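Local coordinates for protein beta-L-arabinobiosidase (Bacteroides thetaiotaomicron, PDB 5MQR) that acts on plant pectin as a glycoside hydrolase, with beta-L-arabinobiosidase or arabinofuranosidase activity and perhaps a sialidase activity, at residues L107-S110 with W116-P119; H76-A81 with F87-L92. One frame throughout, in Å; residues are numbered along the deposited sequence.

Overall arrangement
The two contacts show how one blade of a beta propeller is built strand by strand. Contact 2 pairs strands 74-83 and 86-94, and contact 1 follows in the chain, closing the end of strand 104-110 on the loop that leads to the fourth strand. Their centres lie about 10 Å apart, and they meet where strands 86-94 and 104-110 run side by side: N of Phe87 and O of Ser110 are 2.8 Å apart, a probable hydrogen bond, while CZ3 of Trp116 packs 3.5 Å from CB of Tyr89. The side chain of Met79 in contact 2 is about 4 Å from a calcium ion; that of Leu107 in contact 1 is about 10 Å from one.

Contact 1: L107-S110 with W116-P119; sequences LMTS and WTNP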
loop_
_atom_site.group_PDB
_atom_site.type_symbol
_atom_site.label_atom_id
_atom_site.label_comp_id
_atom_site.label_asym_id
_atom_site.label_seq_id
_atom_site.Cartn_x
_atom_site.Cartn_y
_atom_site.Cartn_z
ATOM N N LEU A 107 35.012 7.755 -14.393
ATOM C CA LEU A 107 34.293 8.102 -13.159
ATOM C C LEU A 107 33.486 9.393 -13.318
ATOM O O LEU A 107 33.981 10.380 -13.902
ATOM C CB LEU A 107 35.257 8.305 -11.999
ATOM C CG LEU A 107 34.670 8.547 -10.608
ATOM C CD1 LEU A 107 34.095 7.247 -10.046
ATOM C CD2 LEU A 107 35.724 9.117 -9.684
HETATM N N MSE A 108 32.287 9.392 -12.742
HETATM C CA MSE A 108 31.390 10.539 -12.706
HETATM C C MSE A 108 30.762 10.629 -11.345
HETATM O O MSE A 108 30.529 9.614 -10.685
HETATM C CB MSE A 108 30.169 10.281 -13.581
HETATM C CG MSE A 108 30.473 10.158 -15.043
HETATM SE SE MSE A 108 28.906 9.375 -15.916
HETATM C CE MSE A 108 27.967 11.062 -16.276
ATOM N N THR A 109 30.394 11.843 -10.959
ATOM C CA THR A 109 29.813 12.087 -9.652
ATOM C C THR A 109 28.588 13.022 -9.712
ATOM O O THR A 109 28.421 13.745 -10.682
ATOM C CB THR A 109 30.901 12.547 -8.658
ATOM O OG1 THR A 109 30.354 12.505 -7.335
ATOM C CG2 THR A 109 31.409 13.940 -8.953
ATOM N N SER A 110 27.721 12.939 -8.695
ATOM C CA SER A 110 26.483 13.739 -8.603
ATOM C C SER A 110 26.063 13.952 -7.145
ATOM O O SER A 110 26.113 13.022 -6.350
ATOM C CB SER A 110 25.367 13.030 -9.380
ATOM O OG SER A 110 24.140 13.742 -9.376
ATOM N N TRP A 116 25.100 15.277 -13.267
ATOM C CA TRP A 116 26.383 14.626 -13.082
ATOM C C TRP A 116 27.536 15.439 -13.699
ATOM O O TRP A 116 27.358 16.147 -14.688
ATOM C CB TRP A 116 26.351 13.251 -13.752
ATOM C CG TRP A 116 25.366 12.328 -13.151
ATOM C CD1 TRP A 116 24.015 12.333 -13.333
ATOM C CD2 TRP A 116 25.651 11.260 -12.251
ATOM N NE1 TRP A 116 23.437 11.331 -12.590
ATOM C CE2 TRP A 116 24.419 10.653 -11.919
ATOM C CE3 TRP A 116 26.824 10.760 -11.687
ATOM C CZ2 TRP A 116 24.329 9.581 -11.041
ATOM C CZ3 TRP A 116 26.742 9.683 -10.840
ATOM C CH2 TRP A 116 25.502 9.101 -10.518
ATOM N N THR A 117 28.724 15.298 -13.126
ATOM C CA THR A 117 29.942 15.794 -13.746
ATOM C C THR A 117 30.254 14.954 -14.994
ATOM O O THR A 117 29.707 13.845 -15.182
ATOM C CB THR A 117 31.136 15.673 -12.790
ATOM O OG1 THR A 117 31.287 14.305 -12.399
ATOM C CG2 THR A 117 30.931 16.544 -11.538
ATOM N N ASN A 118 31.139 15.477 -15.824
ATOM C CA ASN A 118 31.615 14.738 -16.980
ATOM C C ASN A 118 32.451 13.508 -16.588
ATOM O O ASN A 118 33.148 13.533 -15.578
ATOM C CB ASN A 118 32.418 15.662 -17.915
ATOM C CG ASN A 118 31.549 16.755 -18.549
ATOM O OD1 ASN A 118 30.351 16.576 -18.796
ATOM N ND2 ASN A 118 32.149 17.889 -18.794
ATOM N N PRO A 119 32.360 12.415 -17.386
ATOM C CA PRO A 119 33.239 11.259 -17.165
ATOM C C PRO A 119 34.667 11.730 -17.170
ATOM O O PRO A 119 35.054 12.503 -18.034
ATOM C CB PRO A 119 32.992 10.352 -18.374
ATOM C CG PRO A 119 31.669 10.763 -18.892
ATOM C CD PRO A 119 31.396 12.183 -18.474
HETATM O O HOH W 1 33.689 13.493 -12.948
#
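Ser110 and Trp116 close a shortened Asp-box-like turn of the propeller blade, S-X-D-G-X-X-W, probably related to the longer canonical box of BNR repeats. CB of Ser110 lies over one face of the indole, 3.5 Å from the centroid of the six-membered ring and 16° off its normal, a CH-pi contact. With OG anti to the backbone N (chi1 -179°), the hydroxyl is carried into the turn, hydrogen-bonded to Gln115 O and Gly113 N, while the methylene is left against the ring. Met108, a selenomethionine, crosses Trp116 at about a right angle. Its chain bends at chi3, bringing CE to 3.7 Å from CB of Trp116, while its CG packs alongside the ring of Pro119. On the other side of the strand the side chains of Thr109 and Thr117 meet, CG2 of Thr109 lying 3.5 Å from OG1 of Thr117. Thr109 N donates to Thr117 OG1 at 3.0 Å, so a side-chain oxygen takes the place of a backbone acceptor, and Thr117 N returns a bond of 2.9 Å to Thr109 O. A water sits 2.6 Å from Thr117 OG1, 2.7 Å from Asn118 O and, across the contact, a longer 3.3 Å from Leu107 O.

Contact 2: H76-A81 with F87-L92; sequences HQPMLA and FYYQYL
The antiparallel hairpin formed by the first two strands of a propeller blade is the setting here, and it is a worked example of a beta bulge built into a regular ladder. Hydrogen-bonded pairs His76-Leu92, Met79-Gln90 and Ala81-Tyr88 each carry two backbone bonds, yet the register slips by one between the first two: Gln77 and Pro78 together face Tyr91. Gln77 takes up a left-handed backbone conformation (phi 61°, psi 63°), and Pro78 has no N-H to give. A water bridges the strands at this point, donating to Gln77 O at 2.9 Å and to Gln90 OE1 at 2.7 Å.

The side chain of Gln90 runs beside that of the selenomethionine Met79, both pointing the same way, with OE1 of Gln90 3.4 Å from CG of Met79. The other end of the amide, NE2, is bonded to Met166 O, which fixes the rotation of the group. On the opposite face Pro78 lies alongside Tyr89, its CB 3.7 Å from CZ, and the phenol OH reaches Trp399 O. Leu80 crosses the same tyrosine obliquely, its CD1 4.1 Å from Tyr89 CD2. Strand 397-403 packs over this face through Met398 and Ile400, and strand 148-157 packs against the face of Ala81, Tyr88 and Gln90, so the hairpin is held between neighbouring sheets.

Beside the bulge, His76 ND1 hydrogen-bonds to Ser392 OG and NE2 to a phosphate oxygen of the phosphotyrosine at position 371; within it, Gln77 OE1 accepts from Lys310 and Arg152. Against the aliphatic base of Gln77 leans Leu92, whose CD2 lies 4.0 Å from Gln77 CB.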
loop_
_atom_site.group_PDB
_atom_site.type_symbol
_atom_site.label_atom_id
_atom_site.label_comp_id
_atom_site.label_asym_id
_atom_site.label_seq_id
_atom_site.Cartn_x
_atom_site.Cartn_y
_atom_site.Cartn_z
ATOM N N HIS A 76 30.146 0.157 -20.826
ATOM C CA HIS A 76 29.492 -0.977 -20.154
ATOM C C HIS A 76 29.960 -1.142 -18.709
ATOM O O HIS A 76 30.882 -0.454 -18.263
ATOM C CB HIS A 76 29.785 -2.243 -20.959
ATOM C CG HIS A 76 28.891 -3.406 -20.680
ATOM N ND1 HIS A 76 27.541 -3.291 -20.409
ATOM C CD2 HIS A 76 29.154 -4.734 -20.699
ATOM C CE1 HIS A 76 27.021 -4.488 -20.257
ATOM N NE2 HIS A 76 27.976 -5.384 -20.432
ATOM N N GLN A 77 29.278 -2.028 -17.979
ATOM C CA GLN A 77 29.721 -2.527 -16.675
ATOM C C GLN A 77 29.860 -1.432 -15.627
ATOM O O GLN A 77 30.977 -1.152 -15.148
ATOM C CB GLN A 77 31.022 -3.294 -16.836
ATOM C CG GLN A 77 31.395 -4.098 -15.602
ATOM C CD GLN A 77 31.585 -5.555 -15.908
ATOM O OE1 GLN A 77 30.964 -6.414 -15.259
ATOM N NE2 GLN A 77 32.400 -5.857 -16.928
ATOM N N PRO A 78 28.729 -0.785 -15.290
ATOM C CA PRO A 78 28.802 0.253 -14.284
ATOM C C PRO A 78 28.944 -0.286 -12.866
ATOM O O PRO A 78 28.504 -1.404 -12.579
ATOM C CB PRO A 78 27.484 1.023 -14.465
ATOM C CG PRO A 78 26.541 0.013 -15.007
ATOM C CD PRO A 78 27.373 -0.909 -15.856
HETATM N N MSE A 79 29.570 0.522 -12.018
HETATM C CA MSE A 79 29.652 0.314 -10.568
HETATM C C MSE A 79 29.136 1.559 -9.913
HETATM O O MSE A 79 29.174 2.648 -10.498
HETATM C CB MSE A 79 31.080 0.069 -10.094
HETATM C CG MSE A 79 31.768 -1.060 -10.860
HETATM SE SE MSE A 79 31.060 -2.796 -10.253
HETATM C CE MSE A 79 30.976 -3.710 -12.013
ATOM N N LEU A 80 28.639 1.416 -8.688
ATOM C CA LEU A 80 28.018 2.529 -7.968
ATOM C C LEU A 80 28.362 2.550 -6.480
ATOM O O LEU A 80 28.357 1.510 -5.813
ATOM C CB LEU A 80 26.504 2.471 -8.161
ATOM C CG LEU A 80 25.651 3.669 -7.735
ATOM C CD1 LEU A 80 25.886 4.895 -8.604
ATOM C CD2 LEU A 80 24.190 3.234 -7.808
ATOM N N ALA A 81 28.681 3.746 -5.974
ATOM C CA ALA A 81 28.827 3.987 -4.540
ATOM C C ALA A 81 28.223 5.354 -4.174
ATOM O O ALA A 81 27.901 6.146 -5.062
ATOM C CB ALA A 81 30.276 3.894 -4.124
ATOM N N PHE A 87 26.888 10.527 -5.229
ATOM C CA PHE A 87 27.001 9.294 -5.983
ATOM C C PHE A 87 28.323 9.280 -6.730
ATOM O O PHE A 87 28.752 10.311 -7.238
ATOM C CB PHE A 87 25.897 9.154 -7.010
ATOM C CG PHE A 87 24.523 9.016 -6.427
ATOM C CD1 PHE A 87 23.726 10.141 -6.209
ATOM C CD2 PHE A 87 24.007 7.762 -6.144
ATOM C CE1 PHE A 87 22.445 10.012 -5.704
ATOM C CE2 PHE A 87 22.734 7.617 -5.641
ATOM C CZ PHE A 87 21.952 8.736 -5.415
ATOM N N TYR A 88 28.952 8.107 -6.791
ATOM C CA TYR A 88 30.094 7.845 -7.637
ATOM C C TYR A 88 29.728 6.676 -8.547
ATOM O O TYR A 88 29.298 5.601 -8.076
ATOM C CB TYR A 88 31.321 7.539 -6.785
ATOM C CG TYR A 88 31.809 8.767 -6.061
ATOM C CD1 TYR A 88 31.252 9.144 -4.861
ATOM C CD2 TYR A 88 32.788 9.579 -6.607
ATOM C CE1 TYR A 88 31.668 10.295 -4.215
ATOM C CE2 TYR A 88 33.215 10.735 -5.964
ATOM C CZ TYR A 88 32.644 11.091 -4.765
ATOM O OH TYR A 88 33.045 12.225 -4.089
ATOM N N TYR A 89 29.917 6.908 -9.853
ATOM C CA TYR A 89 29.459 6.046 -10.938
ATOM C C TYR A 89 30.695 5.762 -11.785
ATOM O O TYR A 89 31.298 6.682 -12.354
ATOM C CB TYR A 89 28.389 6.783 -11.734
ATOM C CG TYR A 89 27.640 5.975 -12.772
ATOM C CD1 TYR A 89 28.257 5.559 -13.940
ATOM C CD2 TYR A 89 26.287 5.670 -12.608
ATOM C CE1 TYR A 89 27.578 4.839 -14.894
ATOM C CE2 TYR A 89 25.584 4.966 -13.572
ATOM C CZ TYR A 89 26.237 4.546 -14.710
ATOM O OH TYR A 89 25.583 3.815 -15.673
ATOM N N GLN A 90 31.090 4.493 -11.828
ATOM C CA GLN A 90 32.277 4.026 -12.553
ATOM C C GLN A 90 31.774 3.201 -13.728
ATOM O O GLN A 90 30.791 2.486 -13.581
ATOM C CB GLN A 90 33.114 3.135 -11.647
ATOM C CG GLN A 90 34.508 2.876 -12.130
ATOM C CD GLN A 90 35.121 1.564 -11.624
ATOM O OE1 GLN A 90 34.586 0.489 -11.879
ATOM N NE2 GLN A 90 36.266 1.652 -10.951
ATOM N N TYR A 91 32.419 3.311 -14.886
ATOM C CA TYR A 91 32.122 2.444 -16.012
ATOM C C TYR A 91 33.352 2.257 -16.889
ATOM O O TYR A 91 34.304 3.018 -16.798
ATOM C CB TYR A 91 30.901 2.948 -16.820
ATOM C CG TYR A 91 31.089 4.176 -17.674
ATOM C CD1 TYR A 91 30.872 5.455 -17.152
ATOM C CD2 TYR A 91 31.460 4.063 -19.011
ATOM C CE1 TYR A 91 31.022 6.592 -17.938
ATOM C CE2 TYR A 91 31.627 5.196 -19.809
ATOM C CZ TYR A 91 31.427 6.452 -19.271
ATOM O OH TYR A 91 31.576 7.557 -20.067
ATOM N N LEU A 92 33.327 1.230 -17.725
ATOM C CA LEU A 92 34.429 0.992 -18.615
ATOM C C LEU A 92 34.061 1.165 -20.058
ATOM O O LEU A 92 32.911 1.085 -20.429
ATOM C CB LEU A 92 35.086 -0.347 -18.369
ATOM C CG LEU A 92 34.329 -1.624 -18.599
ATOM C CD1 LEU A 92 34.487 -2.154 -20.024
ATOM C CD2 LEU A 92 34.870 -2.634 -17.558
HETATM O O HOH W 2 33.667 -0.383 -14.261
#